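PDB 5EK8: lipoxygenase from Cyanothece sp., which is a non-heme iron 9R-lipoxygenase that probably adds molecular oxygen to polyunsaturated fatty acids, forming hydroperoxides. Local coordinates for residues T244-V254 / W339-R347. Numbering follows the deposited sequence.
Sequences TRSDEYFVLRV and WLQAKRIFR
Asp247, in the first turn of helix 247-256, and Trp339 and Lys343, near the start of the long helix 337-377, tie two nearly parallel helix beginnings together. Asp247 OD2 takes two donors. Trp339 NE1 reaches it at 2.9 Å on its syn side, with the oxygen lying in the indole plane and the carboxylate turned almost perpendicular to the ring (88°). Lys343 NZ forms a salt bridge to the same OD2 at 2.7 Å, coming in nearly along its C-O axis. The Lys343 chain bends at chi3 (-63°), which brings the amine round to a second acceptor as well, Arg245 O at 3.0 Å, just ahead of the N-cap residue Ser246. The ammonium thus bridges the backbone ahead of helix 247-256 and a side chain in its first turn, and its charge would be expected to keep Asp247 ionised. In this lipoxygenase, helix 337-377 is the long helix that farther along supplies the iron ligands His359 and His364; the contact described here sits away from the metal, where the axes of the segments 247-254 and 339-347 run side by side, 11.7 Å apart at closest approach and 15° from parallel. Beyond the polar cluster the contact is mainly apolar. Phe250, its CG anti to the backbone N, extends across to the neighbouring helix, and Lys343 CG lies over one face of the ring in a CH-pi contact, 3.9 Å from the centroid. An alanine in place of Lys343 would probably leave the Asp247 carboxylate without its charged mate and Arg245 O without this donor, and lose the CH-pi contact with Phe250. Phe250 CZ meets Phe346 CD2 at 3.5 Å, the rings meeting obliquely, and Val254 CG2 touches Phe346 CE2. Strand 291-300 also borders this cluster, with Phe297 against Phe250 and Ala295 against Phe346.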
# COMPACT_ATOMS: atom_id res chain seq x y z
N THR A 244 -27.52 -9.85 -8.35
CA THR A 244 -26.64 -8.89 -7.69
C THR A 244 -27.34 -7.58 -7.33
O THR A 244 -26.79 -6.79 -6.56
CB THR A 244 -25.39 -8.57 -8.55
OG1 THR A 244 -25.78 -7.92 -9.76
CG2 THR A 244 -24.62 -9.84 -8.86
N ARG A 245 -28.53 -7.36 -7.86
CA ARG A 245 -29.29 -6.16 -7.51
C ARG A 245 -30.22 -6.41 -6.31
O ARG A 245 -30.88 -5.49 -5.81
CB ARG A 245 -30.12 -5.65 -8.69
CG ARG A 245 -29.37 -5.57 -10.02
CD ARG A 245 -28.18 -4.63 -9.99
NE ARG A 245 -26.97 -5.29 -10.49
CZ ARG A 245 -26.43 -5.09 -11.69
NH1 ARG A 245 -26.97 -4.23 -12.54
NH2 ARG A 245 -25.33 -5.75 -12.04
N SER A 246 -30.26 -7.66 -5.83
CA SER A 246 -31.15 -8.04 -4.73
C SER A 246 -30.67 -7.55 -3.36
O SER A 246 -29.52 -7.15 -3.21
CB SER A 246 -31.31 -9.56 -4.70
OG SER A 246 -30.08 -10.19 -4.37
N ASP A 247 -31.56 -7.60 -2.38
CA ASP A 247 -31.25 -7.15 -1.02
C ASP A 247 -30.24 -8.05 -0.32
O ASP A 247 -29.36 -7.57 0.41
CB ASP A 247 -32.53 -7.08 -0.17
CG ASP A 247 -33.45 -5.95 -0.61
OD1 ASP A 247 -34.60 -5.90 -0.12
OD2 ASP A 247 -33.02 -5.13 -1.44
N GLU A 248 -30.37 -9.36 -0.53
CA GLU A 248 -29.47 -10.34 0.06
C GLU A 248 -28.03 -10.05 -0.33
O GLU A 248 -27.11 -10.07 0.50
CB GLU A 248 -29.86 -11.76 -0.38
CG GLU A 248 -31.27 -12.20 0.02
CD GLU A 248 -32.37 -11.55 -0.82
OE1 GLU A 248 -32.04 -10.96 -1.87
OE2 GLU A 248 -33.55 -11.63 -0.43
N TYR A 249 -27.84 -9.76 -1.62
CA TYR A 249 -26.52 -9.49 -2.15
C TYR A 249 -26.01 -8.13 -1.69
O TYR A 249 -24.82 -7.96 -1.43
CB TYR A 249 -26.53 -9.57 -3.68
CG TYR A 249 -25.14 -9.57 -4.27
CD1 TYR A 249 -24.33 -10.69 -4.15
CD2 TYR A 249 -24.63 -8.46 -4.93
CE1 TYR A 249 -23.05 -10.70 -4.67
CE2 TYR A 249 -23.36 -8.46 -5.45
CZ TYR A 249 -22.57 -9.58 -5.32
OH TYR A 249 -21.29 -9.59 -5.85
N PHE A 250 -26.93 -7.17 -1.58
CA PHE A 250 -26.61 -5.84 -1.07
C PHE A 250 -26.00 -5.95 0.32
O PHE A 250 -24.94 -5.37 0.59
CB PHE A 250 -27.86 -4.97 -1.04
CG PHE A 250 -27.63 -3.59 -0.49
CD1 PHE A 250 -28.02 -3.27 0.80
CD2 PHE A 250 -27.04 -2.61 -1.27
CE1 PHE A 250 -27.82 -1.99 1.31
CE2 PHE A 250 -26.83 -1.33 -0.76
CZ PHE A 250 -27.22 -1.03 0.52
N VAL A 251 -26.66 -6.70 1.18
CA VAL A 251 -26.19 -6.93 2.54
C VAL A 251 -24.86 -7.68 2.55
O VAL A 251 -23.91 -7.28 3.24
CB VAL A 251 -27.22 -7.72 3.37
CG1 VAL A 251 -26.61 -8.21 4.67
CG2 VAL A 251 -28.45 -6.86 3.63
N LEU A 252 -24.80 -8.76 1.77
CA LEU A 252 -23.57 -9.55 1.69
C LEU A 252 -22.36 -8.70 1.30
O LEU A 252 -21.28 -8.88 1.85
CB LEU A 252 -23.74 -10.69 0.69
CG LEU A 252 -24.49 -11.91 1.23
CD1 LEU A 252 -24.63 -12.96 0.16
CD2 LEU A 252 -23.78 -12.47 2.46
N ARG A 253 -22.55 -7.77 0.37
CA ARG A 253 -21.43 -6.97 -0.11
C ARG A 253 -21.14 -5.80 0.82
O ARG A 253 -20.02 -5.30 0.87
CB ARG A 253 -21.68 -6.46 -1.53
CG ARG A 253 -21.80 -7.58 -2.55
CD ARG A 253 -20.73 -8.66 -2.34
NE ARG A 253 -19.41 -8.23 -2.78
CZ ARG A 253 -18.31 -8.96 -2.67
NH1 ARG A 253 -17.15 -8.49 -3.10
NH2 ARG A 253 -18.37 -10.17 -2.12
N VAL A 254 -22.16 -5.36 1.56
CA VAL A 254 -21.93 -4.39 2.61
C VAL A 254 -21.01 -5.01 3.66
O VAL A 254 -20.08 -4.36 4.16
CB VAL A 254 -23.25 -3.92 3.26
CG1 VAL A 254 -22.99 -3.33 4.64
CG2 VAL A 254 -23.94 -2.91 2.37
N TRP A 339 -35.98 2.37 -4.61
CA TRP A 339 -35.23 1.54 -3.68
C TRP A 339 -33.95 1.01 -4.36
O TRP A 339 -32.85 1.13 -3.81
CB TRP A 339 -36.08 0.38 -3.17
CG TRP A 339 -35.33 -0.62 -2.35
CD1 TRP A 339 -35.15 -1.94 -2.63
CD2 TRP A 339 -34.64 -0.38 -1.12
NE1 TRP A 339 -34.40 -2.54 -1.65
CE2 TRP A 339 -34.07 -1.60 -0.71
CE3 TRP A 339 -34.45 0.75 -0.32
CZ2 TRP A 339 -33.33 -1.72 0.47
CZ3 TRP A 339 -33.71 0.63 0.85
CH2 TRP A 339 -33.16 -0.60 1.23
N LEU A 340 -34.10 0.45 -5.56
CA LEU A 340 -32.95 -0.06 -6.30
C LEU A 340 -31.90 1.04 -6.58
O LEU A 340 -30.69 0.82 -6.43
CB LEU A 340 -33.40 -0.68 -7.63
CG LEU A 340 -34.18 -1.99 -7.51
CD1 LEU A 340 -35.04 -2.23 -8.75
CD2 LEU A 340 -33.23 -3.15 -7.28
N GLN A 341 -32.39 2.21 -6.97
CA GLN A 341 -31.53 3.36 -7.25
C GLN A 341 -30.83 3.86 -5.98
O GLN A 341 -29.66 4.25 -6.02
CB GLN A 341 -32.35 4.48 -7.90
CG GLN A 341 -32.79 4.15 -9.33
CD GLN A 341 -34.04 4.90 -9.75
OE1 GLN A 341 -34.54 5.77 -9.04
NE2 GLN A 341 -34.56 4.55 -10.92
N ALA A 342 -31.55 3.83 -4.86
CA ALA A 342 -30.94 4.14 -3.57
C ALA A 342 -29.79 3.17 -3.27
O ALA A 342 -28.71 3.59 -2.84
CB ALA A 342 -31.98 4.10 -2.46
N LYS A 343 -30.03 1.89 -3.50
CA LYS A 343 -29.01 0.87 -3.24
C LYS A 343 -27.77 1.10 -4.11
O LYS A 343 -26.64 0.93 -3.66
CB LYS A 343 -29.57 -0.53 -3.47
CG LYS A 343 -30.31 -1.10 -2.27
CD LYS A 343 -30.79 -2.52 -2.54
CE LYS A 343 -31.81 -2.56 -3.67
NZ LYS A 343 -32.48 -3.89 -3.79
N ARG A 344 -28.00 1.49 -5.36
CA ARG A 344 -26.87 1.79 -6.24
C ARG A 344 -26.07 3.00 -5.75
O ARG A 344 -24.83 2.99 -5.73
CB ARG A 344 -27.35 2.02 -7.67
CG ARG A 344 -26.23 2.27 -8.66
CD ARG A 344 -26.79 2.49 -10.05
NE ARG A 344 -25.79 2.96 -11.00
CZ ARG A 344 -26.10 3.57 -12.14
NH1 ARG A 344 -27.37 3.78 -12.45
NH2 ARG A 344 -25.14 3.98 -12.96
N ILE A 345 -26.79 4.06 -5.35
CA ILE A 345 -26.15 5.26 -4.82
C ILE A 345 -25.28 4.95 -3.60
O ILE A 345 -24.11 5.36 -3.52
CB ILE A 345 -27.19 6.34 -4.44
CG1 ILE A 345 -27.83 6.91 -5.71
CG2 ILE A 345 -26.53 7.46 -3.66
CD1 ILE A 345 -28.77 8.06 -5.44
N PHE A 346 -25.85 4.19 -2.66
CA PHE A 346 -25.08 3.71 -1.53
C PHE A 346 -23.83 2.97 -1.99
O PHE A 346 -22.74 3.21 -1.48
CB PHE A 346 -25.91 2.78 -0.64
CG PHE A 346 -25.17 2.30 0.58
CD1 PHE A 346 -25.17 3.05 1.74
CD2 PHE A 346 -24.46 1.12 0.56
CE1 PHE A 346 -24.49 2.62 2.86
CE2 PHE A 346 -23.77 0.68 1.67
CZ PHE A 346 -23.79 1.43 2.83
N ARG A 347 -24.01 2.07 -2.96
CA ARG A 347 -22.88 1.29 -3.49
C ARG A 347 -21.75 2.18 -3.98
O ARG A 347 -20.57 1.88 -3.76
CB ARG A 347 -23.34 0.38 -4.62
CG ARG A 347 -23.85 -0.97 -4.17
CD ARG A 347 -23.87 -1.94 -5.33
NE ARG A 347 -24.79 -1.53 -6.39
CZ ARG A 347 -26.09 -1.82 -6.39
NH1 ARG A 347 -26.62 -2.51 -5.39
NH2 ARG A 347 -26.86 -1.41 -7.39